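Mitogen-activated protein kinase, putative (Map kinase-like protein) (Leishmania major, PDB 3PG1) probably acts as an ATP-dependent serine/threonine protein kinase of the MAP kinase family, transferring phosphate from ATP to hydroxyl groups of substrate proteins. Local coordinates at residues A[12-17]-A[50-54]; A[136-140]-A[224-228]; A[149-155]-A[332-337]; A[214-218]-A[308-314]. One frame throughout, in Å; residues are numbered along the deposited sequence. Where two conformers were deposited one is given.

Contact 1 (A[12-17]-A[50-54])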
loop_
_atom_site.group_PDB
_atom_site.type_symbol
_atom_site.label_atom_id
_atom_site.label_comp_id
_atom_site.label_asym_id
_atom_site.label_seq_id
_atom_site.Cartn_x
_atom_site.Cartn_y
_atom_site.Cartn_z
ATOM N N ASP A 12 -12.599 24.782 9.461
ATOM C CA ASP A 12 -11.210 25.101 9.836
ATOM C C ASP A 12 -10.304 25.152 8.590
ATOM O O ASP A 12 -9.574 26.133 8.404
ATOM C CB ASP A 12 -10.646 24.094 10.870
ATOM C CG ASP A 12 -11.134 24.263 12.309
ATOM O OD1 ASP A 12 -11.666 25.354 12.637
ATOM O OD2 ASP A 12 -10.938 23.324 13.119
ATOM N N LEU A 13 -10.394 24.116 7.730
ATOM C CA LEU A 13 -9.618 24.022 6.498
ATOM C C LEU A 13 -9.915 25.167 5.526
ATOM O O LEU A 13 -8.966 25.771 5.017
ATOM C CB LEU A 13 -9.814 22.664 5.809
ATOM C CG LEU A 13 -8.916 22.393 4.585
ATOM C CD1 LEU A 13 -7.463 22.247 4.979
ATOM C CD2 LEU A 13 -9.372 21.173 3.845
ATOM N N ILE A 14 -11.223 25.466 5.271
ATOM C CA ILE A 14 -11.647 26.550 4.367
ATOM C C ILE A 14 -10.974 27.867 4.778
ATOM O O ILE A 14 -10.291 28.482 3.954
ATOM C CB ILE A 14 -13.204 26.672 4.236
ATOM C CG1 ILE A 14 -13.793 25.441 3.502
ATOM C CG2 ILE A 14 -13.617 27.986 3.525
ATOM C CD1 ILE A 14 -15.360 25.295 3.522
ATOM N N ALA A 15 -11.126 28.260 6.066
ATOM C CA ALA A 15 -10.557 29.497 6.628
ATOM C C ALA A 15 -9.026 29.531 6.489
ATOM O O ALA A 15 -8.487 30.516 5.984
ATOM C CB ALA A 15 -10.962 29.644 8.087
ATOM N N GLU A 16 -8.335 28.433 6.887
ATOM C CA GLU A 16 -6.873 28.360 6.794
ATOM C C GLU A 16 -6.371 28.487 5.357
ATOM O O GLU A 16 -5.419 29.233 5.115
ATOM C CB GLU A 16 -6.339 27.092 7.468
ATOM C CG GLU A 16 -6.401 27.170 8.984
ATOM C CD GLU A 16 -6.520 25.841 9.709
ATOM O OE1 GLU A 16 -6.216 24.784 9.106
ATOM O OE2 GLU A 16 -6.905 25.860 10.899
ATOM N N LEU A 17 -7.024 27.782 4.403
ATOM C CA LEU A 17 -6.660 27.846 2.980
ATOM C C LEU A 17 -6.934 29.243 2.395
ATOM O O LEU A 17 -6.203 29.684 1.508
ATOM C CB LEU A 17 -7.359 26.751 2.160
ATOM C CG LEU A 17 -6.904 25.287 2.410
ATOM C CD1 LEU A 17 -7.649 24.333 1.508
ATOM C CD2 LEU A 17 -5.407 25.110 2.180
ATOM N N ALA A 50 -7.700 15.445 -2.606
ATOM C CA ALA A 50 -7.957 15.059 -1.234
ATOM C C ALA A 50 -7.016 15.954 -0.418
ATOM O O ALA A 50 -5.803 15.985 -0.666
ATOM C CB ALA A 50 -7.615 13.581 -1.026
ATOM N N ILE A 51 -7.581 16.750 0.488
ATOM C CA ILE A 51 -6.765 17.654 1.301
ATOM C C ILE A 51 -6.758 17.217 2.763
ATOM O O ILE A 51 -7.773 17.341 3.470
ATOM C CB ILE A 51 -7.112 19.151 1.108
ATOM C CG1 ILE A 51 -7.042 19.557 -0.398
ATOM C CG2 ILE A 51 -6.188 20.027 1.971
ATOM C CD1 ILE A 51 -7.977 20.722 -0.804
ATOM N N LYS A 52 -5.597 16.699 3.201
ATOM C CA LYS A 52 -5.364 16.247 4.567
ATOM C C LYS A 52 -4.757 17.376 5.387
ATOM O O LYS A 52 -3.794 18.018 4.956
ATOM C CB LYS A 52 -4.462 14.997 4.588
ATOM C CG LYS A 52 -4.381 14.317 5.958
ATOM C CD LYS A 52 -3.476 13.095 5.904
ATOM C CE LYS A 52 -3.040 12.616 7.268
ATOM N NZ LYS A 52 -2.082 11.476 7.171
ATOM N N ARG A 53 -5.336 17.615 6.569
ATOM C CA ARG A 53 -4.926 18.648 7.518
ATOM C C ARG A 53 -4.443 17.955 8.799
ATOM O O ARG A 53 -5.233 17.307 9.477
ATOM C CB ARG A 53 -6.117 19.590 7.800
ATOM C CG ARG A 53 -5.836 20.781 8.708
ATOM C CD ARG A 53 -7.160 21.354 9.170
ATOM N NE ARG A 53 -7.022 22.461 10.118
ATOM C CZ ARG A 53 -7.215 22.361 11.431
ATOM N NH1 ARG A 53 -7.518 21.187 11.975
ATOM N NH2 ARG A 53 -7.106 23.432 12.208
ATOM N N VAL A 54 -3.142 18.078 9.095
ATOM C CA VAL A 54 -2.477 17.493 10.263
ATOM C C VAL A 54 -2.267 18.632 11.275
ATOM O O VAL A 54 -1.507 19.570 11.001
ATOM C CB VAL A 54 -1.134 16.807 9.877
ATOM C CG1 VAL A 54 -0.411 16.267 11.107
ATOM C CG2 VAL A 54 -1.333 15.703 8.830
#
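Arg-53 reaches from the strand 50-54 to the helix 12-17 and meets three of its residues in turn. The chain leaves with CG anti to the backbone N (chi1 -176°) and stays extended as far as NE, which gives it the length to cross between axes 10.4 Å apart. At its base, CB lies 4.1 Å from CD1 of Leu-13, the two side chains lying alongside with their directions reversed. CG and CD then approach the Glu-16 carboxylate, CD being 3.6 Å from OE1. At the tip the grip is side-on and double: NE donates to Glu-16 OE1 at 2.7 Å, almost straight at 175°, and NH2 donates to Glu-16 OE2 at 2.8 Å. Both oxygens use their syn lone pairs, and the carboxylate and guanidinium planes are only 19° apart, so the paired bonds fix the rotation of both groups. Asp-12 approaches differently. Its CB rests over one face of the guanidinium, while OD2 stays 3.9 Å from NH2 and well out of the plane, a long ion pair that contributes charge without a directed N-H. Beneath this network Leu-13 sets both methyls against Ile-51, CD2 lying 3.9 Å from CG2, and Leu-17 CD1 reaches Ile-51 CD1 more loosely at 4.3 Å. Glu-16 OE1 also bonds the hydroxyl of Tyr-110. Segment 12-17 runs at about a right angle to strand segment 50-54, and helix 7-19 packs on the five-stranded N-lobe sheet, touching side chains of strands 108-114, 36-42 and 25-33 as well as strand 48-54.

Contact 2 (A[136-140]-A[224-228])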
loop_
_atom_site.group_PDB
_atom_site.type_symbol
_atom_site.label_atom_id
_atom_site.label_comp_id
_atom_site.label_asym_id
_atom_site.label_seq_id
_atom_site.Cartn_x
_atom_site.Cartn_y
_atom_site.Cartn_z
ATOM N N ILE A 136 -7.737 -7.792 -16.309
ATOM C CA ILE A 136 -6.875 -8.390 -15.246
ATOM C C ILE A 136 -5.401 -8.267 -15.610
ATOM O O ILE A 136 -4.582 -7.970 -14.737
ATOM C CB ILE A 136 -7.269 -9.854 -14.875
ATOM C CG1 ILE A 136 -8.744 -9.903 -14.384
ATOM C CG2 ILE A 136 -6.292 -10.470 -13.789
ATOM C CD1 ILE A 136 -9.397 -11.306 -14.276
ATOM N N GLN A 137 -5.052 -8.579 -16.859
ATOM C CA GLN A 137 -3.662 -8.534 -17.295
ATOM C C GLN A 137 -3.133 -7.097 -17.180
ATOM O O GLN A 137 -2.017 -6.852 -16.696
ATOM C CB GLN A 137 -3.550 -9.074 -18.737
ATOM C CG GLN A 137 -2.098 -9.136 -19.227
ATOM C CD GLN A 137 -1.954 -9.017 -20.736
ATOM O OE1 GLN A 137 -1.069 -9.618 -21.345
ATOM N NE2 GLN A 137 -2.820 -8.265 -21.377
ATOM N N TYR A 138 -3.955 -6.140 -17.629
ATOM C CA TYR A 138 -3.576 -4.724 -17.604
ATOM C C TYR A 138 -3.368 -4.226 -16.168
ATOM O O TYR A 138 -2.328 -3.632 -15.873
ATOM C CB TYR A 138 -4.634 -3.882 -18.346
ATOM C CG TYR A 138 -4.204 -2.444 -18.492
ATOM C CD1 TYR A 138 -3.291 -2.065 -19.471
ATOM C CD2 TYR A 138 -4.709 -1.454 -17.649
ATOM C CE1 TYR A 138 -2.921 -0.732 -19.635
ATOM C CE2 TYR A 138 -4.353 -0.116 -17.813
ATOM C CZ TYR A 138 -3.455 0.236 -18.803
ATOM O OH TYR A 138 -3.022 1.524 -18.920
ATOM N N PHE A 139 -4.363 -4.431 -15.295
ATOM C CA PHE A 139 -4.286 -4.035 -13.881
ATOM C C PHE A 139 -3.084 -4.649 -13.199
ATOM O O PHE A 139 -2.357 -3.955 -12.488
ATOM C CB PHE A 139 -5.579 -4.454 -13.097
ATOM C CG PHE A 139 -6.871 -3.732 -13.437
ATOM C CD1 PHE A 139 -6.860 -2.436 -13.940
ATOM C CD2 PHE A 139 -8.101 -4.360 -13.277
ATOM C CE1 PHE A 139 -8.060 -1.784 -14.277
ATOM C CE2 PHE A 139 -9.295 -3.705 -13.611
ATOM C CZ PHE A 139 -9.268 -2.423 -14.097
ATOM N N MET A 140 -2.882 -5.974 -13.381
ATOM C CA MET A 140 -1.754 -6.699 -12.770
ATOM C C MET A 140 -0.412 -6.144 -13.251
ATOM O O MET A 140 0.515 -6.027 -12.449
ATOM C CB MET A 140 -1.825 -8.219 -13.068
ATOM C CG MET A 140 -2.898 -8.956 -12.219
ATOM S SD MET A 140 -2.793 -8.549 -10.427
ATOM C CE MET A 140 -1.124 -9.059 -10.026
ATOM N N MET A 224 -4.541 -10.947 -7.715
ATOM C CA MET A 224 -4.724 -11.507 -9.067
ATOM C C MET A 224 -5.838 -12.585 -9.056
ATOM O O MET A 224 -6.779 -12.478 -9.829
ATOM C CB MET A 224 -3.409 -12.097 -9.580
ATOM C CG MET A 224 -3.512 -12.536 -11.023
ATOM S SD MET A 224 -1.921 -12.782 -11.799
ATOM C CE MET A 224 -2.473 -13.621 -13.334
ATOM N N ALA A 225 -5.727 -13.601 -8.183
ATOM C CA ALA A 225 -6.755 -14.675 -8.055
ATOM C C ALA A 225 -8.138 -14.095 -7.726
ATOM O O ALA A 225 -9.171 -14.538 -8.261
ATOM C CB ALA A 225 -6.333 -15.675 -6.972
ATOM N N GLU A 226 -8.156 -13.048 -6.909
ATOM C CA GLU A 226 -9.398 -12.418 -6.501
ATOM C C GLU A 226 -10.090 -11.719 -7.664
ATOM O O GLU A 226 -11.315 -11.691 -7.704
ATOM C CB GLU A 226 -9.162 -11.438 -5.356
ATOM C CG GLU A 226 -10.466 -10.918 -4.734
ATOM C CD GLU A 226 -10.271 -10.107 -3.469
ATOM O OE1 GLU A 226 -9.219 -10.244 -2.799
ATOM O OE2 GLU A 226 -11.164 -9.294 -3.167
ATOM N N MET A 227 -9.322 -11.158 -8.608
ATOM C CA MET A 227 -9.962 -10.490 -9.746
ATOM C C MET A 227 -10.620 -11.526 -10.651
ATOM O O MET A 227 -11.607 -11.209 -11.302
ATOM C CB MET A 227 -8.935 -9.653 -10.540
ATOM C CG MET A 227 -8.668 -8.297 -9.912
ATOM S SD MET A 227 -7.707 -7.180 -10.964
ATOM C CE MET A 227 -6.155 -7.867 -10.757
ATOM N N PHE A 228 -10.042 -12.738 -10.744
ATOM C CA PHE A 228 -10.650 -13.802 -11.558
ATOM C C PHE A 228 -11.902 -14.343 -10.846
ATOM O O PHE A 228 -12.967 -14.485 -11.461
ATOM C CB PHE A 228 -9.676 -14.970 -11.777
ATOM C CG PHE A 228 -8.641 -14.753 -12.852
ATOM C CD1 PHE A 228 -8.970 -14.909 -14.197
ATOM C CD2 PHE A 228 -7.328 -14.401 -12.516
ATOM C CE1 PHE A 228 -8.022 -14.663 -15.197
ATOM C CE2 PHE A 228 -6.370 -14.181 -13.513
ATOM C CZ PHE A 228 -6.718 -14.336 -14.849
#
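Met-140 and Met-227 meet in one close-packed part of this helix pair, where SD of Met-140 is 3.4 Å from CE of Met-227. Met-140 is bent at chi2 and chi3 (-49° and -59°), which brings its sulfur onto Met-224 and Met-227; it packs on CB of Met-224 at 3.7 Å, the two side chains crossing at about a right angle. Phe-139 brings its CB and its ring edge to the Met-227 sulfur, CD2 lying 3.7 Å from SD in an edge-on Met-aromatic contact. Ile-136 fills the other close-packed place. Its CD1 stands over the centre of the Phe-228 ring, 3.7 Å from the centroid and 14° off the normal, a CH-pi contact, while CG1 lies 3.9 Å from CB of Met-227. Between Ile-136 CG2 and Met-224 CG the fit is slacker, at 4.4 Å. Phe-228 is the one touching residue that is not fully buried, although Ile-136 packs on its ring. Tyr-319 touches both Ile-136 and Met-224, and helix 291-300 backs Met-140, Met-224 and Phe-228. Helices 133-152 and 214-229, roughly antiparallel here, correspond to helices E and F of the protein kinase C-lobe, and their contact is mainly apolar.

Contact 3 (A[149-155]-A[332-337])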
loop_
_atom_site.group_PDB
_atom_site.type_symbol
_atom_site.label_atom_id
_atom_site.label_comp_id
_atom_site.label_asym_id
_atom_site.label_seq_id
_atom_site.Cartn_x
_atom_site.Cartn_y
_atom_site.Cartn_z
ATOM N N VAL A 149 8.778 -0.500 -8.586
ATOM C CA VAL A 149 9.298 0.844 -8.321
ATOM C C VAL A 149 9.574 0.993 -6.802
ATOM O O VAL A 149 10.654 1.451 -6.413
ATOM C CB VAL A 149 8.364 1.966 -8.905
ATOM C CG1 VAL A 149 8.871 3.371 -8.515
ATOM C CG2 VAL A 149 8.288 1.838 -10.429
ATOM N N LEU A 150 8.626 0.586 -5.967
ATOM C CA LEU A 150 8.854 0.658 -4.528
ATOM C C LEU A 150 10.078 -0.210 -4.146
ATOM O O LEU A 150 11.019 0.289 -3.539
ATOM C CB LEU A 150 7.610 0.137 -3.767
ATOM C CG LEU A 150 6.318 0.966 -3.855
ATOM C CD1 LEU A 150 5.178 0.230 -3.112
ATOM C CD2 LEU A 150 6.507 2.399 -3.316
ATOM N N HIS A 151 10.111 -1.459 -4.621
ATOM C CA HIS A 151 11.177 -2.434 -4.290
ATOM C C HIS A 151 12.541 -1.981 -4.768
ATOM O O HIS A 151 13.527 -2.167 -4.030
ATOM C CB HIS A 151 10.834 -3.817 -4.845
ATOM C CG HIS A 151 9.612 -4.442 -4.221
ATOM N ND1 HIS A 151 9.067 -5.611 -4.731
ATOM C CD2 HIS A 151 8.849 -4.011 -3.178
ATOM C CE1 HIS A 151 7.990 -5.853 -3.986
ATOM N NE2 HIS A 151 7.796 -4.882 -3.075
ATOM N N GLU A 152 12.592 -1.304 -5.940
ATOM C CA GLU A 152 13.869 -0.788 -6.475
ATOM C C GLU A 152 14.433 0.321 -5.562
ATOM O O GLU A 152 15.651 0.493 -5.499
ATOM C CB GLU A 152 13.742 -0.341 -7.955
ATOM C CG GLU A 152 13.536 -1.510 -8.924
ATOM C CD GLU A 152 14.707 -2.469 -8.963
ATOM O OE1 GLU A 152 15.793 -2.006 -9.358
ATOM O OE2 GLU A 152 14.608 -3.596 -8.433
ATOM N N ALA A 153 13.564 1.017 -4.815
ATOM C CA ALA A 153 14.005 2.029 -3.845
ATOM C C ALA A 153 14.183 1.442 -2.403
ATOM O O ALA A 153 14.414 2.213 -1.474
ATOM C CB ALA A 153 13.006 3.176 -3.805
ATOM N N GLY A 154 14.110 0.117 -2.240
ATOM C CA GLY A 154 14.234 -0.545 -0.935
ATOM C C GLY A 154 12.997 -0.422 -0.051
ATOM O O GLY A 154 13.069 -0.615 1.163
ATOM N N VAL A 155 11.848 -0.083 -0.640
ATOM C CA VAL A 155 10.630 0.099 0.133
ATOM C C VAL A 155 9.735 -1.102 -0.024
ATOM O O VAL A 155 9.475 -1.556 -1.143
ATOM C CB VAL A 155 9.959 1.454 -0.271
ATOM C CG1 VAL A 155 8.574 1.645 0.391
ATOM C CG2 VAL A 155 10.887 2.606 0.081
ATOM N N GLY A 332 11.533 6.114 -14.651
ATOM C CA GLY A 332 10.915 6.770 -13.496
ATOM C C GLY A 332 11.236 6.154 -12.150
ATOM O O GLY A 332 10.473 6.293 -11.184
ATOM N N LEU A 333 12.320 5.405 -12.077
ATOM C CA LEU A 333 12.668 4.815 -10.773
ATOM C C LEU A 333 13.254 5.895 -9.895
ATOM O O LEU A 333 13.849 6.827 -10.396
ATOM C CB LEU A 333 13.730 3.715 -10.924
ATOM C CG LEU A 333 13.322 2.438 -11.644
ATOM C CD1 LEU A 333 14.469 1.430 -11.625
ATOM C CD2 LEU A 333 12.095 1.816 -11.021
ATOM N N SER A 334 13.145 5.718 -8.596
ATOM C CA SER A 334 13.778 6.550 -7.596
ATOM C C SER A 334 14.954 5.739 -7.034
ATOM O O SER A 334 14.946 4.493 -7.051
ATOM C CB SER A 334 12.808 6.798 -6.443
ATOM O OG SER A 334 11.924 7.831 -6.833
ATOM N N GLU A 335 15.928 6.462 -6.493
ATOM C CA GLU A 335 17.105 5.912 -5.805
ATOM C C GLU A 335 16.638 5.301 -4.479
ATOM O O GLU A 335 15.493 5.491 -4.076
ATOM C CB GLU A 335 18.124 7.042 -5.512
ATOM C CG GLU A 335 18.644 7.800 -6.726
ATOM C CD GLU A 335 19.442 9.065 -6.459
ATOM O OE1 GLU A 335 19.217 9.716 -5.412
ATOM O OE2 GLU A 335 20.258 9.439 -7.332
ATOM N N ARG A 336 17.522 4.575 -3.775
ATOM C CA ARG A 336 17.204 3.997 -2.490
ATOM C C ARG A 336 16.723 5.029 -1.482
ATOM O O ARG A 336 17.333 6.089 -1.334
ATOM C CB ARG A 336 18.403 3.155 -2.013
ATOM C CG ARG A 336 18.292 2.537 -0.632
ATOM C CD ARG A 336 19.404 1.537 -0.442
ATOM N NE ARG A 336 19.149 0.313 -1.217
ATOM C CZ ARG A 336 18.421 -0.713 -0.782
ATOM N NH1 ARG A 336 17.869 -0.683 0.427
ATOM N NH2 ARG A 336 18.224 -1.767 -1.555
ATOM N N PHE A 337 15.571 4.743 -0.840
ATOM C CA PHE A 337 15.024 5.611 0.198
ATOM C C PHE A 337 15.845 5.404 1.491
ATOM O O PHE A 337 16.178 4.268 1.852
ATOM C CB PHE A 337 13.522 5.324 0.448
ATOM C CG PHE A 337 12.921 6.149 1.565
ATOM C CD1 PHE A 337 12.612 7.495 1.373
ATOM C CD2 PHE A 337 12.691 5.587 2.823
ATOM C CE1 PHE A 337 12.072 8.258 2.409
ATOM C CE2 PHE A 337 12.136 6.350 3.853
ATOM C CZ PHE A 337 11.861 7.688 3.651
HETATM O O HOH W 1 12.503 3.149 -7.514
#
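Leu-333 turns CG anti to its carbonyl carbon (chi1 -68°), which carries its two methyls to the end of helix 133-152: CD2 packs on CG2 of Val-149 at 3.9 Å, and both methyls lie about 4.1 Å from CB of Glu-152. The helix closes in a Schellman motif with Gly-154 (phi 75°) as the C-prime residue, Val-155 N returning to Leu-150 O. This turn presents the carbonyl of Ala-153 to the incoming loop, and Phe-337 N donates to that oxygen at 2.9 Å, nearly straight at 171°. Arg-336 CA makes a CA-H...O contact with the same oxygen, and its guanidinium sets one face over Gly-154 CA. Ala-153 CB presses on Glu-335 O at 3.4 Å. Water 1 donates to Val-149 O at 2.7 Å and accepts from Ser-334 N at 2.9 Å, bridging the two backbones. Ser-334 OG bonds instead to His-85 O, and the Phe-337 ring meets that of His-85 edge-to-face. Beyond the apolar pairs of Leu-333 with Val-149 and of Phe-337 CB with Val-155 CG2 (3.8 Å), the loop is joined here largely through main-chain polar groups and one water, a mode that probably depends little on side-chain identity.

Contact 4 (A[214-218]-A[308-314]); sequences LVDMW and RISTEQA
Arg-308 and Trp-218 cross at about a right angle, with ring and guanidinium planes 68° apart. CB of Trp-218 stands over one face of the guanidinium, offset toward its rim and 3.9 Å from NH1, while the indole turns its edge at CE3 to NE, also at 3.9 Å. The arginine bends at chi3 (-56°), which brings NH1 to the carbonyl of Leu-214. There NH1 donates to Leu-214 O at 2.9 Å. The oxygen lies in the guanidinium plane, yet the nitrogen sits 71° out of the carbonyl plane, so the bond is well directed at the donor but lies off the lone pairs of the acceptor. The same NH1 also forms a salt bridge with Glu-203, and NE bonds to Glu-302 O. Leu-214 CD2 lies 3.6 Å from Ile-309 O. Met-217, in the conformer described, curls at chi2 and chi3 between the loop and the short helix that follows. Its CG lies 3.4 Å from Ile-309 O, SD is 3.5 Å from Thr-311 CG2, the two side chains crossing at about a right angle, and CE ends 3.6 Å from CB of Ala-314. Ser-310 is the N-cap of that short helix, its OG accepting from Gln-313 N at 3.3 Å. In helix 214-229, Asp-216 accepts hydrogen bonds from the backbone N of His-157 and of Arg-158. These belong to the HRD motif and Glu-203 to the APE motif, so the arrangement is that of the protein kinase C-lobe, where helix F meets the late-domain arginine that pairs with the APE glutamate.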
loop_
_atom_site.group_PDB
_atom_site.type_symbol
_atom_site.label_atom_id
_atom_site.label_comp_id
_atom_site.label_asym_id
_atom_site.label_seq_id
_atom_site.Cartn_x
_atom_site.Cartn_y
_atom_site.Cartn_z
ATOM N N LEU A 214 9.486 -9.726 -0.864
ATOM C CA LEU A 214 8.644 -10.843 -1.341
ATOM C C LEU A 214 7.280 -10.990 -0.699
ATOM O O LEU A 214 6.365 -11.557 -1.321
ATOM C CB LEU A 214 9.408 -12.163 -1.294
ATOM C CG LEU A 214 10.420 -12.131 -2.455
ATOM C CD1 LEU A 214 11.581 -12.920 -2.152
ATOM C CD2 LEU A 214 9.707 -12.427 -3.797
ATOM N N VAL A 215 7.084 -10.376 0.479
ATOM C CA VAL A 215 5.718 -10.403 1.054
ATOM C C VAL A 215 4.704 -9.727 0.085
ATOM O O VAL A 215 3.525 -10.116 0.019
ATOM C CB VAL A 215 5.618 -9.810 2.487
ATOM C CG1 VAL A 215 6.541 -10.555 3.458
ATOM C CG2 VAL A 215 5.826 -8.290 2.513
ATOM N N ASP A 216 5.169 -8.682 -0.639
ATOM C CA ASP A 216 4.295 -7.962 -1.570
ATOM C C ASP A 216 3.882 -8.803 -2.757
ATOM O O ASP A 216 2.786 -8.583 -3.291
ATOM C CB ASP A 216 4.920 -6.636 -2.063
ATOM C CG ASP A 216 5.096 -5.612 -0.955
ATOM O OD1 ASP A 216 5.937 -4.702 -1.122
ATOM O OD2 ASP A 216 4.376 -5.714 0.078
ATOM N N MET A 217 4.762 -9.731 -3.187
ATOM C CA MET A 217 4.498 -10.629 -4.312
ATOM C C MET A 217 3.369 -11.598 -3.943
ATOM O O MET A 217 2.546 -11.930 -4.794
ATOM C CB MET A 217 5.787 -11.364 -4.757
ATOM C CG MET A 217 6.729 -10.485 -5.575
ATOM S SD MET A 217 5.910 -9.588 -6.923
ATOM C CE MET A 217 5.510 -10.946 -8.010
ATOM N N TRP A 218 3.319 -12.019 -2.665
ATOM C CA TRP A 218 2.252 -12.887 -2.153
ATOM C C TRP A 218 0.926 -12.121 -2.210
ATOM O O TRP A 218 -0.060 -12.665 -2.696
ATOM C CB TRP A 218 2.507 -13.327 -0.691
ATOM C CG TRP A 218 1.360 -14.181 -0.185
ATOM C CD1 TRP A 218 0.209 -13.755 0.415
ATOM C CD2 TRP A 218 1.270 -15.605 -0.260
ATOM N NE1 TRP A 218 -0.585 -14.834 0.733
ATOM C CE2 TRP A 218 0.049 -15.983 0.347
ATOM C CE3 TRP A 218 2.121 -16.608 -0.756
ATOM C CZ2 TRP A 218 -0.375 -17.318 0.405
ATOM C CZ3 TRP A 218 1.746 -17.933 -0.618
ATOM C CH2 TRP A 218 0.480 -18.279 -0.097
ATOM N N ARG A 308 9.691 -17.842 -4.188
ATOM C CA ARG A 308 8.638 -16.939 -4.694
ATOM C C ARG A 308 9.177 -16.028 -5.813
ATOM O O ARG A 308 10.291 -15.461 -5.727
ATOM C CB ARG A 308 7.980 -16.151 -3.548
ATOM C CG ARG A 308 6.598 -15.528 -3.938
ATOM C CD ARG A 308 5.958 -14.798 -2.741
ATOM N NE ARG A 308 5.841 -15.732 -1.592
ATOM C CZ ARG A 308 6.026 -15.407 -0.308
ATOM N NH1 ARG A 308 6.254 -14.146 0.037
ATOM N NH2 ARG A 308 5.910 -16.331 0.642
ATOM N N ILE A 309 8.400 -15.918 -6.874
ATOM C CA ILE A 309 8.837 -15.182 -8.073
ATOM C C ILE A 309 9.078 -13.691 -7.736
ATOM O O ILE A 309 8.305 -13.111 -6.999
ATOM C CB ILE A 309 7.860 -15.393 -9.262
ATOM C CG1 ILE A 309 8.459 -14.879 -10.618
ATOM C CG2 ILE A 309 6.473 -14.707 -8.982
ATOM C CD1 ILE A 309 7.596 -15.284 -11.889
ATOM N N SER A 310 10.181 -13.109 -8.221
ATOM C CA SER A 310 10.510 -11.709 -7.976
ATOM C C SER A 310 9.645 -10.796 -8.865
ATOM O O SER A 310 9.037 -11.283 -9.822
ATOM C CB SER A 310 11.993 -11.465 -8.254
ATOM O OG SER A 310 12.249 -11.679 -9.638
ATOM N N THR A 311 9.563 -9.479 -8.560
ATOM C CA THR A 311 8.766 -8.580 -9.439
ATOM C C THR A 311 9.287 -8.572 -10.847
ATOM O O THR A 311 8.485 -8.568 -11.794
ATOM C CB THR A 311 8.749 -7.103 -8.995
ATOM O OG1 THR A 311 10.097 -6.680 -8.887
ATOM C CG2 THR A 311 8.026 -6.882 -7.742
ATOM N N GLU A 312 10.627 -8.537 -11.011
ATOM C CA GLU A 312 11.139 -8.508 -12.373
ATOM C C GLU A 312 10.777 -9.783 -13.138
ATOM O O GLU A 312 10.325 -9.699 -14.272
ATOM C CB GLU A 312 12.658 -8.204 -12.437
ATOM C CG GLU A 312 13.183 -8.354 -13.851
ATOM C CD GLU A 312 14.646 -8.071 -14.152
ATOM O OE1 GLU A 312 15.494 -8.127 -13.237
ATOM O OE2 GLU A 312 14.952 -7.964 -15.357
ATOM N N GLN A 313 10.958 -10.945 -12.531
ATOM C CA GLN A 313 10.633 -12.195 -13.236
ATOM C C GLN A 313 9.102 -12.336 -13.515
ATOM O O GLN A 313 8.714 -12.914 -14.538
ATOM C CB GLN A 313 11.181 -13.415 -12.468
ATOM C CG GLN A 313 12.732 -13.540 -12.499
ATOM C CD GLN A 313 13.193 -14.277 -13.750
ATOM O OE1 GLN A 313 12.454 -15.081 -14.330
ATOM N NE2 GLN A 313 14.406 -13.999 -14.240
ATOM N N ALA A 314 8.258 -11.786 -12.628
ATOM C CA ALA A 314 6.780 -11.822 -12.813
ATOM C C ALA A 314 6.465 -10.905 -14.005
ATOM O O ALA A 314 5.718 -11.286 -14.881
ATOM C CB ALA A 314 6.097 -11.272 -11.574
#

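In the fold
Contacts 2 and 4 are the buried pair, both built on helix 214-229 and with centres 15 Å apart; contact 2 is mainly apolar and sulfur-based, while contact 4 adds an arginine with several polar partners. Contact 3 shares helix 133-152 with contact 2 but joins its far end to an exposed loop, using one direct backbone hydrogen bond and a water. Contacts 3 and 4 touch where His-151 NE2 lies 2.7 Å from Asp-216 OD1, a probable hydrogen bond, and contact 4 is nested in the chain loop closed by contact 3. Contact 1 stands apart, partly buried in the N-lobe and at least 31 Å between centres from the others, and relies on ion pairs above a small apolar layer.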